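Diacylglycerol lipase (Aspergillus oryzae, PDB 5XK2) probably hydrolyses the ester bonds of mono- and diacylglycerols, as a class 3 lipase of the alpha/beta-hydrolase superfamily, captured here in a closed conformation. Local coordinates at residues K82-A87 against K133-L138; L118-A123 against P181-K186; L166-Y171 against A189-N194. One frame throughout, in Å; residues are numbered along the deposited sequence.

Contact 1. Residues K82-A87 against K133-L138; sequences KAIVVA and KTLDEL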
loop_
_atom_site.group_PDB
_atom_site.type_symbol
_atom_site.label_atom_id
_atom_site.label_comp_id
_atom_site.label_asym_id
_atom_site.label_seq_id
_atom_site.Cartn_x
_atom_site.Cartn_y
_atom_site.Cartn_z
ATOM N N LYS A 82 5.202 -35.819 -0.359
ATOM C CA LYS A 82 6.388 -36.090 -1.169
ATOM C C LYS A 82 6.718 -34.928 -2.082
ATOM O O LYS A 82 6.777 -35.063 -3.307
ATOM C CB LYS A 82 6.217 -37.393 -1.954
ATOM C CG LYS A 82 6.315 -38.588 -1.019
ATOM C CD LYS A 82 6.163 -39.913 -1.730
ATOM C CE LYS A 82 7.414 -40.283 -2.504
ATOM N NZ LYS A 82 7.274 -41.655 -3.065
ATOM N N ALA A 83 6.909 -33.771 -1.460
ATOM C CA ALA A 83 7.209 -32.553 -2.183
ATOM C C ALA A 83 8.312 -31.779 -1.510
ATOM O O ALA A 83 8.360 -31.708 -0.287
ATOM C CB ALA A 83 5.956 -31.679 -2.290
ATOM N N ILE A 84 9.172 -31.188 -2.325
ATOM C CA ILE A 84 10.102 -30.169 -1.860
ATOM C C ILE A 84 9.467 -28.865 -2.270
ATOM O O ILE A 84 9.133 -28.680 -3.432
ATOM C CB ILE A 84 11.493 -30.294 -2.483
ATOM C CG1 ILE A 84 12.096 -31.688 -2.230
ATOM C CG2 ILE A 84 12.399 -29.153 -1.990
ATOM C CD1 ILE A 84 12.198 -32.065 -0.770
ATOM N N VAL A 85 9.280 -27.971 -1.312
ATOM C CA VAL A 85 8.562 -26.736 -1.566
ATOM C C VAL A 85 9.502 -25.544 -1.477
ATOM O O VAL A 85 10.179 -25.366 -0.468
ATOM C CB VAL A 85 7.419 -26.560 -0.551
ATOM C CG1 VAL A 85 6.662 -25.283 -0.845
ATOM C CG2 VAL A 85 6.490 -27.771 -0.585
ATOM N N VAL A 86 9.548 -24.744 -2.534
ATOM C CA VAL A 86 10.294 -23.497 -2.554
ATOM C C VAL A 86 9.250 -22.384 -2.529
ATOM O O VAL A 86 8.492 -22.234 -3.482
ATOM C CB VAL A 86 11.182 -23.380 -3.820
ATOM C CG1 VAL A 86 11.996 -22.081 -3.778
ATOM C CG2 VAL A 86 12.093 -24.608 -3.953
ATOM N N ALA A 87 9.196 -21.619 -1.443
ATOM C CA ALA A 87 8.115 -20.666 -1.273
ATOM C C ALA A 87 8.671 -19.269 -1.080
ATOM O O ALA A 87 9.651 -19.081 -0.346
ATOM C CB ALA A 87 7.242 -21.070 -0.080
ATOM N N LYS A 133 21.424 -24.994 -4.314
ATOM C CA LYS A 133 22.303 -25.776 -3.441
ATOM C C LYS A 133 21.465 -26.696 -2.574
ATOM O O LYS A 133 21.752 -27.888 -2.428
ATOM C CB LYS A 133 23.160 -24.859 -2.568
ATOM C CG LYS A 133 24.070 -25.608 -1.574
ATOM C CD LYS A 133 24.665 -24.634 -0.557
ATOM C CE LYS A 133 25.776 -25.268 0.296
ATOM N NZ LYS A 133 25.338 -25.625 1.684
ATOM N N THR A 134 20.397 -26.129 -2.023
ATOM C CA THR A 134 19.515 -26.885 -1.142
ATOM C C THR A 134 18.735 -27.966 -1.889
ATOM O O THR A 134 18.598 -29.084 -1.390
ATOM C CB THR A 134 18.544 -25.940 -0.407
ATOM O OG1 THR A 134 19.300 -25.002 0.378
ATOM C CG2 THR A 134 17.623 -26.736 0.523
ATOM N N LEU A 135 18.215 -27.656 -3.083
ATOM C CA LEU A 135 17.522 -28.667 -3.867
ATOM C C LEU A 135 18.459 -29.852 -4.153
ATOM O O LEU A 135 18.069 -31.009 -4.040
ATOM C CB LEU A 135 17.000 -28.073 -5.186
ATOM C CG LEU A 135 15.881 -27.041 -5.017
ATOM C CD1 LEU A 135 15.454 -26.495 -6.380
ATOM C CD2 LEU A 135 14.690 -27.656 -4.313
ATOM N N ASP A 136 19.700 -29.528 -4.498
ATOM C CA ASP A 136 20.685 -30.556 -4.819
ATOM C C ASP A 136 20.998 -31.426 -3.585
ATOM O O ASP A 136 21.111 -32.654 -3.694
ATOM C CB ASP A 136 21.951 -29.911 -5.384
ATOM C CG ASP A 136 21.753 -29.356 -6.803
ATOM O OD1 ASP A 136 20.665 -29.545 -7.398
ATOM O OD2 ASP A 136 22.709 -28.737 -7.315
ATOM N N GLU A 137 21.099 -30.801 -2.417
ATOM C CA GLU A 137 21.353 -31.540 -1.177
ATOM C C GLU A 137 20.179 -32.471 -0.846
ATOM O O GLU A 137 20.377 -33.574 -0.347
ATOM C CB GLU A 137 21.612 -30.574 -0.017
ATOM C CG GLU A 137 22.943 -29.835 -0.116
ATOM C CD GLU A 137 23.054 -28.677 0.846
ATOM O OE1 GLU A 137 22.033 -28.323 1.477
ATOM O OE2 GLU A 137 24.176 -28.133 0.988
ATOM N N LEU A 138 18.957 -32.026 -1.128
ATOM C CA LEU A 138 17.777 -32.803 -0.771
ATOM C C LEU A 138 17.504 -33.952 -1.727
ATOM O O LEU A 138 16.806 -34.896 -1.388
ATOM C CB LEU A 138 16.547 -31.887 -0.712
ATOM C CG LEU A 138 16.559 -30.949 0.481
ATOM C CD1 LEU A 138 15.454 -29.894 0.321
ATOM C CD2 LEU A 138 16.340 -31.771 1.759
#
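With CG1 of I84 beside its backbone N (chi1 -56°), the CG2 methyl swings anti to that N and faces L135 and L138. Both leucines carry CG anti to their carbonyl carbons and share nearly the same rotamer, but their different places on the helix turn present CD2 of L135 and CD1 of L138 to the strand. The shortest approach is I84 CG2 to L135 CD2, 3.6 Å, where the two side chains slide past each other in opposite directions. The same methyl also touches the neighbouring leucine, I84 CG2 to L138 CD1 at 3.9 Å, so it rests against two side chains that lie three residues apart on the helix. Two residues along the strand, V86 takes L135 from another side: its CG2 meets L135 CD2 at 4.0 Å with the side chains nearly perpendicular. Strand 83-89 and helix 118-138 open a beta-alpha-beta crossover that returns through strand 146-152, the parallel neighbour of the first strand, as expected in the central sheet of an alpha/beta-hydrolase. The helix segment runs nearly antiparallel to the strand segment, at 171°, with their axes 10.5 Å apart at the closest. I84 and V86 point from the sheet toward the helix, while V85 between them points away from it and touches V150. Around the contact, I84 and L138 also pack on V77 of strand 71-78, and L135 reaches Y171. On the solvent-exposed helix surface, K133 NZ forms a salt bridge with E137 OE2 at 2.9 Å, arriving on the syn side of the carboxylate.

Contact 2. Residues L118-A123 against P181-K186; sequences LGFWTA and PRVANK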
loop_
_atom_site.group_PDB
_atom_site.type_symbol
_atom_site.label_atom_id
_atom_site.label_comp_id
_atom_site.label_asym_id
_atom_site.label_seq_id
_atom_site.Cartn_x
_atom_site.Cartn_y
_atom_site.Cartn_z
ATOM N N LEU A 118 12.486 -6.491 -13.944
ATOM C CA LEU A 118 13.806 -6.424 -13.316
ATOM C C LEU A 118 13.768 -6.685 -11.814
ATOM O O LEU A 118 14.597 -7.432 -11.280
ATOM C CB LEU A 118 14.447 -5.056 -13.573
ATOM C CG LEU A 118 15.763 -4.817 -12.815
ATOM C CD1 LEU A 118 16.854 -5.748 -13.289
ATOM C CD2 LEU A 118 16.182 -3.364 -12.959
ATOM N N GLY A 119 12.803 -6.078 -11.135
ATOM C CA GLY A 119 12.729 -6.213 -9.686
ATOM C C GLY A 119 12.554 -7.659 -9.256
ATOM O O GLY A 119 13.249 -8.152 -8.353
ATOM N N PHE A 120 11.603 -8.345 -9.878
ATOM C CA PHE A 120 11.307 -9.726 -9.497
ATOM C C PHE A 120 12.444 -10.658 -9.904
ATOM O O PHE A 120 12.781 -11.608 -9.175
ATOM C CB PHE A 120 9.998 -10.201 -10.135
ATOM C CG PHE A 120 8.787 -9.437 -9.696
ATOM C CD1 PHE A 120 8.539 -9.202 -8.344
ATOM C CD2 PHE A 120 7.883 -8.966 -10.631
ATOM C CE1 PHE A 120 7.400 -8.490 -7.953
ATOM C CE2 PHE A 120 6.754 -8.265 -10.252
ATOM C CZ PHE A 120 6.517 -8.017 -8.907
ATOM N N TRP A 121 13.045 -10.394 -11.064
ATOM C CA TRP A 121 14.151 -11.238 -11.510
ATOM C C TRP A 121 15.334 -11.061 -10.557
ATOM O O TRP A 121 15.992 -12.027 -10.191
ATOM C CB TRP A 121 14.570 -10.908 -12.950
ATOM C CG TRP A 121 15.711 -11.797 -13.431
ATOM C CD1 TRP A 121 17.001 -11.421 -13.681
ATOM C CD2 TRP A 121 15.648 -13.204 -13.689
ATOM N NE1 TRP A 121 17.740 -12.514 -14.100
ATOM C CE2 TRP A 121 16.929 -13.616 -14.110
ATOM C CE3 TRP A 121 14.623 -14.155 -13.624
ATOM C CZ2 TRP A 121 17.212 -14.941 -14.445
ATOM C CZ3 TRP A 121 14.904 -15.468 -13.959
ATOM C CH2 TRP A 121 16.189 -15.852 -14.369
ATOM N N THR A 122 15.585 -9.819 -10.158
ATOM C CA THR A 122 16.651 -9.525 -9.188
ATOM C C THR A 122 16.424 -10.258 -7.859
ATOM O O THR A 122 17.360 -10.853 -7.302
ATOM C CB THR A 122 16.767 -8.010 -8.944
ATOM O OG1 THR A 122 17.130 -7.368 -10.176
ATOM C CG2 THR A 122 17.833 -7.715 -7.879
ATOM N N ALA A 123 15.180 -10.250 -7.386
ATOM C CA ALA A 123 14.838 -10.924 -6.137
ATOM C C ALA A 123 15.184 -12.414 -6.206
ATOM O O ALA A 123 15.760 -12.969 -5.272
ATOM C CB ALA A 123 13.364 -10.728 -5.815
ATOM N N PRO A 181 1.339 -10.591 -9.929
ATOM C CA PRO A 181 1.637 -9.599 -10.971
ATOM C C PRO A 181 2.153 -10.265 -12.245
ATOM O O PRO A 181 2.637 -11.393 -12.195
ATOM C CB PRO A 181 2.765 -8.760 -10.359
ATOM C CG PRO A 181 2.684 -8.989 -8.870
ATOM C CD PRO A 181 2.121 -10.384 -8.692
ATOM N N ARG A 182 2.092 -9.550 -13.366
ATOM C CA ARG A 182 2.816 -9.969 -14.577
ATOM C C ARG A 182 4.332 -9.916 -14.336
ATOM O O ARG A 182 4.808 -9.084 -13.538
ATOM C CB ARG A 182 2.455 -9.074 -15.754
ATOM C CG ARG A 182 0.992 -9.155 -16.139
ATOM C CD ARG A 182 0.717 -8.357 -17.402
ATOM N NE ARG A 182 -0.696 -8.473 -17.789
ATOM C CZ ARG A 182 -1.631 -7.562 -17.542
ATOM N NH1 ARG A 182 -1.326 -6.425 -16.908
ATOM N NH2 ARG A 182 -2.889 -7.783 -17.946
ATOM N N VAL A 183 5.053 -10.891 -14.891
ATOM C CA VAL A 183 6.518 -10.889 -14.850
ATOM C C VAL A 183 7.261 -10.859 -16.172
ATOM O O VAL A 183 8.473 -10.692 -16.184
ATOM C CB VAL A 183 7.022 -12.094 -14.060
ATOM C CG1 VAL A 183 6.431 -12.042 -12.647
ATOM C CG2 VAL A 183 6.622 -13.414 -14.740
ATOM N N ALA A 184 6.551 -11.041 -17.276
ATOM C CA ALA A 184 7.187 -11.454 -18.523
ATOM C C ALA A 184 6.701 -10.649 -19.717
ATOM O O ALA A 184 5.553 -10.229 -19.757
ATOM C CB ALA A 184 6.916 -12.954 -18.773
ATOM N N ASN A 185 7.566 -10.460 -20.708
ATOM C CA ASN A 185 7.093 -9.955 -21.999
ATOM C C ASN A 185 6.464 -11.105 -22.785
ATOM O O ASN A 185 6.365 -12.225 -22.264
ATOM C CB ASN A 185 8.227 -9.255 -22.782
ATOM C CG ASN A 185 9.297 -10.211 -23.318
ATOM O OD1 ASN A 185 9.387 -11.381 -22.949
ATOM N ND2 ASN A 185 10.152 -9.677 -24.204
ATOM N N LYS A 186 5.998 -10.863 -24.009
ATOM C CA LYS A 186 5.233 -11.929 -24.666
ATOM C C LYS A 186 6.082 -13.189 -24.942
ATOM O O LYS A 186 5.639 -14.290 -24.623
ATOM C CB LYS A 186 4.551 -11.432 -25.970
ATOM C CG LYS A 186 3.368 -12.333 -26.377
ATOM C CD LYS A 186 2.511 -11.725 -27.500
ATOM C CE LYS A 186 1.157 -12.433 -27.602
ATOM N NZ LYS A 186 0.209 -11.720 -28.512
#
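F120, in the first turn of helix 118-138, comes within 7.3 Å of V183 between CA atoms, V183 being part of the irregular run that leads into helix 186-195. Everything that crosses does so through the F120 ring. Its CG is anti to the carbonyl carbon (chi1 -63°), a torsion that carries the ring from the helix toward the loop, where successive ring atoms meet three consecutive residues. CZ reaches the proline, F120 CZ to P181 CG at 4.0 Å, with P181 CB almost as near. F120 CE2 lies 3.9 Å from R182 O, and F120 CD2 meets V183 CG1 at 4.0 Å. All three partners come at the ring obliquely, and both P181 and V183 cross the phenylalanine at about a right angle. R182 leaves the backbone away from the helix, and its NH1 bonds P212 O. Elsewhere round the ring W97 meets it with planes at about 45°, and A157 and L161 of helix 154-168 pack on it, placing the contact in the buried core. The P181 side chain lies near, without touching, the residues of a probable GxSxG nucleophile elbow, as expected in this family. Within the helix turn, L118 O accepts both T122 N and T122 OG1, each at 2.8 Å. Across the interface there is no hydrogen bond: the buried R182 O has no partner in the model and lies against F120 CE2, so cohesion here comes from van der Waals packing, and the carbonyl probably pays some desolvation cost.

Contact 3. Residues L166-Y171 against A189-N194; sequences LRTKNY and AEFITN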
loop_
_atom_site.group_PDB
_atom_site.type_symbol
_atom_site.label_atom_id
_atom_site.label_comp_id
_atom_site.label_asym_id
_atom_site.label_seq_id
_atom_site.Cartn_x
_atom_site.Cartn_y
_atom_site.Cartn_z
ATOM N N LEU A 166 14.321 -22.548 -12.954
ATOM C CA LEU A 166 14.588 -23.890 -12.477
ATOM C C LEU A 166 14.298 -24.951 -13.532
ATOM O O LEU A 166 15.058 -25.904 -13.684
ATOM C CB LEU A 166 13.786 -24.170 -11.194
ATOM C CG LEU A 166 14.323 -23.408 -9.982
ATOM C CD1 LEU A 166 13.360 -23.580 -8.794
ATOM C CD2 LEU A 166 15.727 -23.902 -9.570
ATOM N N ARG A 167 13.209 -24.790 -14.286
ATOM C CA ARG A 167 12.885 -25.760 -15.314
ATOM C C ARG A 167 13.944 -25.817 -16.405
ATOM O O ARG A 167 14.218 -26.896 -16.917
ATOM C CB ARG A 167 11.525 -25.442 -15.950
ATOM C CG ARG A 167 10.354 -25.708 -15.011
ATOM C CD ARG A 167 9.169 -24.880 -15.522
ATOM N NE ARG A 167 8.022 -25.011 -14.630
ATOM C CZ ARG A 167 6.939 -24.253 -14.730
ATOM N NH1 ARG A 167 6.897 -23.274 -15.628
ATOM N NH2 ARG A 167 5.921 -24.449 -13.902
ATOM N N THR A 168 14.541 -24.678 -16.741
ATOM C CA THR A 168 15.597 -24.689 -17.769
ATOM C C THR A 168 16.843 -25.404 -17.245
ATOM O O THR A 168 17.738 -25.753 -18.008
ATOM C CB THR A 168 15.988 -23.272 -18.249
ATOM O OG1 THR A 168 16.675 -22.531 -17.222
ATOM C CG2 THR A 168 14.759 -22.491 -18.717
ATOM N N LYS A 169 16.909 -25.564 -15.927
ATOM C CA LYS A 169 17.998 -26.269 -15.254
ATOM C C LYS A 169 17.659 -27.726 -14.915
ATOM O O LYS A 169 18.343 -28.351 -14.104
ATOM C CB LYS A 169 18.417 -25.485 -14.013
ATOM C CG LYS A 169 18.987 -24.104 -14.323
ATOM C CD LYS A 169 19.253 -23.338 -13.024
ATOM C CE LYS A 169 19.648 -21.890 -13.249
ATOM N NZ LYS A 169 20.313 -21.637 -14.548
ATOM N N ASN A 170 16.556 -28.215 -15.472
ATOM C CA ASN A 170 16.059 -29.600 -15.361
ATOM C C ASN A 170 15.258 -29.911 -14.104
ATOM O O ASN A 170 14.873 -31.067 -13.907
ATOM C CB ASN A 170 17.180 -30.663 -15.458
ATOM C CG ASN A 170 18.088 -30.465 -16.652
ATOM O OD1 ASN A 170 19.304 -30.527 -16.516
ATOM N ND2 ASN A 170 17.509 -30.234 -17.825
ATOM N N TYR A 171 15.031 -28.926 -13.232
ATOM C CA TYR A 171 14.181 -29.177 -12.067
ATOM C C TYR A 171 12.731 -29.117 -12.530
ATOM O O TYR A 171 12.337 -28.134 -13.150
ATOM C CB TYR A 171 14.436 -28.141 -10.951
ATOM C CG TYR A 171 15.865 -28.097 -10.469
ATOM C CD1 TYR A 171 16.311 -28.941 -9.441
ATOM C CD2 TYR A 171 16.784 -27.221 -11.046
ATOM C CE1 TYR A 171 17.642 -28.905 -9.012
ATOM C CE2 TYR A 171 18.102 -27.187 -10.631
ATOM C CZ TYR A 171 18.529 -28.029 -9.614
ATOM O OH TYR A 171 19.848 -27.977 -9.230
ATOM N N ALA A 189 6.492 -15.024 -21.683
ATOM C CA ALA A 189 5.241 -15.618 -21.203
ATOM C C ALA A 189 4.873 -16.850 -22.018
ATOM O O ALA A 189 4.403 -17.828 -21.457
ATOM C CB ALA A 189 4.110 -14.611 -21.238
ATOM N N GLU A 190 5.118 -16.824 -23.333
ATOM C CA GLU A 190 4.845 -18.015 -24.152
ATOM C C GLU A 190 5.770 -19.167 -23.773
ATOM O O GLU A 190 5.350 -20.319 -23.688
ATOM C CB GLU A 190 4.987 -17.700 -25.657
ATOM C CG GLU A 190 4.008 -16.600 -26.105
ATOM C CD GLU A 190 4.112 -16.260 -27.588
ATOM O OE1 GLU A 190 4.738 -17.036 -28.342
ATOM O OE2 GLU A 190 3.557 -15.209 -27.976
ATOM N N PHE A 191 7.039 -18.854 -23.538
ATOM C CA PHE A 191 7.990 -19.873 -23.107
ATOM C C PHE A 191 7.560 -20.543 -21.798
ATOM O O PHE A 191 7.526 -21.778 -21.709
ATOM C CB PHE A 191 9.379 -19.242 -22.958
ATOM C CG PHE A 191 10.453 -20.207 -22.534
ATOM C CD1 PHE A 191 10.900 -21.197 -23.392
ATOM C CD2 PHE A 191 11.028 -20.104 -21.281
ATOM C CE1 PHE A 191 11.909 -22.078 -23.000
ATOM C CE2 PHE A 191 12.029 -20.986 -20.876
ATOM C CZ PHE A 191 12.466 -21.972 -21.730
ATOM N N ILE A 192 7.223 -19.736 -20.792
ATOM C CA ILE A 192 6.852 -20.292 -19.487
ATOM C C ILE A 192 5.568 -21.113 -19.605
ATOM O O ILE A 192 5.469 -22.226 -19.096
ATOM C CB ILE A 192 6.695 -19.182 -18.435
ATOM C CG1 ILE A 192 8.034 -18.447 -18.255
ATOM C CG2 ILE A 192 6.169 -19.779 -17.118
ATOM C CD1 ILE A 192 7.963 -17.273 -17.282
ATOM N N THR A 193 4.585 -20.555 -20.307
ATOM C CA THR A 193 3.312 -21.231 -20.530
ATOM C C THR A 193 3.515 -22.624 -21.119
ATOM O O THR A 193 2.920 -23.605 -20.676
ATOM C CB THR A 193 2.429 -20.368 -21.475
ATOM O OG1 THR A 193 2.099 -19.154 -20.792
ATOM C CG2 THR A 193 1.140 -21.102 -21.904
ATOM N N ASN A 194 4.370 -22.717 -22.137
ATOM C CA ASN A 194 4.532 -23.997 -22.792
ATOM C C ASN A 194 5.470 -24.954 -22.057
ATOM O O ASN A 194 5.591 -26.115 -22.439
ATOM C CB ASN A 194 4.978 -23.766 -24.233
ATOM C CG ASN A 194 3.821 -23.287 -25.090
ATOM O OD1 ASN A 194 2.825 -23.975 -25.191
ATOM N ND2 ASN A 194 3.944 -22.108 -25.677
#
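R167 and I192 meet through NH1 and a methyl, R167 NH1 to I192 CG2 at 3.9 Å, with the methyl at the edge of the guanidinium, near its plane. One residue on, T168 CG2 lies 3.8 Å from F191 CE2, again at the edge of a flat group and in the plane of the ring; F191 CZ is equally close. Both pairs cross at about a right angle. The T168 methyl is placed by chi1 of 69°, which sets CG2 anti to the carbonyl carbon and puts OG1 between N and C, where it bonds D165 O. F191, with CG anti to its backbone N (chi1 -179°), brings the end of its ring back toward helix 154-168. Beyond this shell, R167 NE bonds A173 O while NH1 bonds N198 OD1 and Q195 OE1, and N198 ND2 also bonds I192 O, so one asparagine ties the arginine to the end of helix 186-195. Helix 154-168 ends here in a Schellman motif with N170 as C-prime residue: Y171 N bonds L166 O at 3.1 Å, and N170 N bonds R167 O at 3.0 Å. No hydrogen bond passes between the two segments; the guanidinium spends N-H groups on acceptors beyond them, so its direct contact with residues 189-194 is packing alone, while its own hydrogen bond to this helix is made just further on, at Q195.

How the contacts relate
Along the chain contact 1 opens first, contact 2 interleaves with it and with contact 3, and contact 1 closes before contact 3 begins. Helix 118-138 serves two of them, its start in contact 2 and its end in contact 1, whose centres are 23 Å apart and whose nearest atoms stay about 10 Å apart. Contact 3, centred 18 Å from contact 1 and 14 Å from contact 2, touches both: D136 OD1 and Y171 OH form a probable hydrogen bond at 2.5 Å, and A184 packs on A189. Together they join the central sheet to helix 118-138, the start of that helix to the loop before helix 186-195, and helix 154-168 to helix 186-195, within the class 3 lipase region.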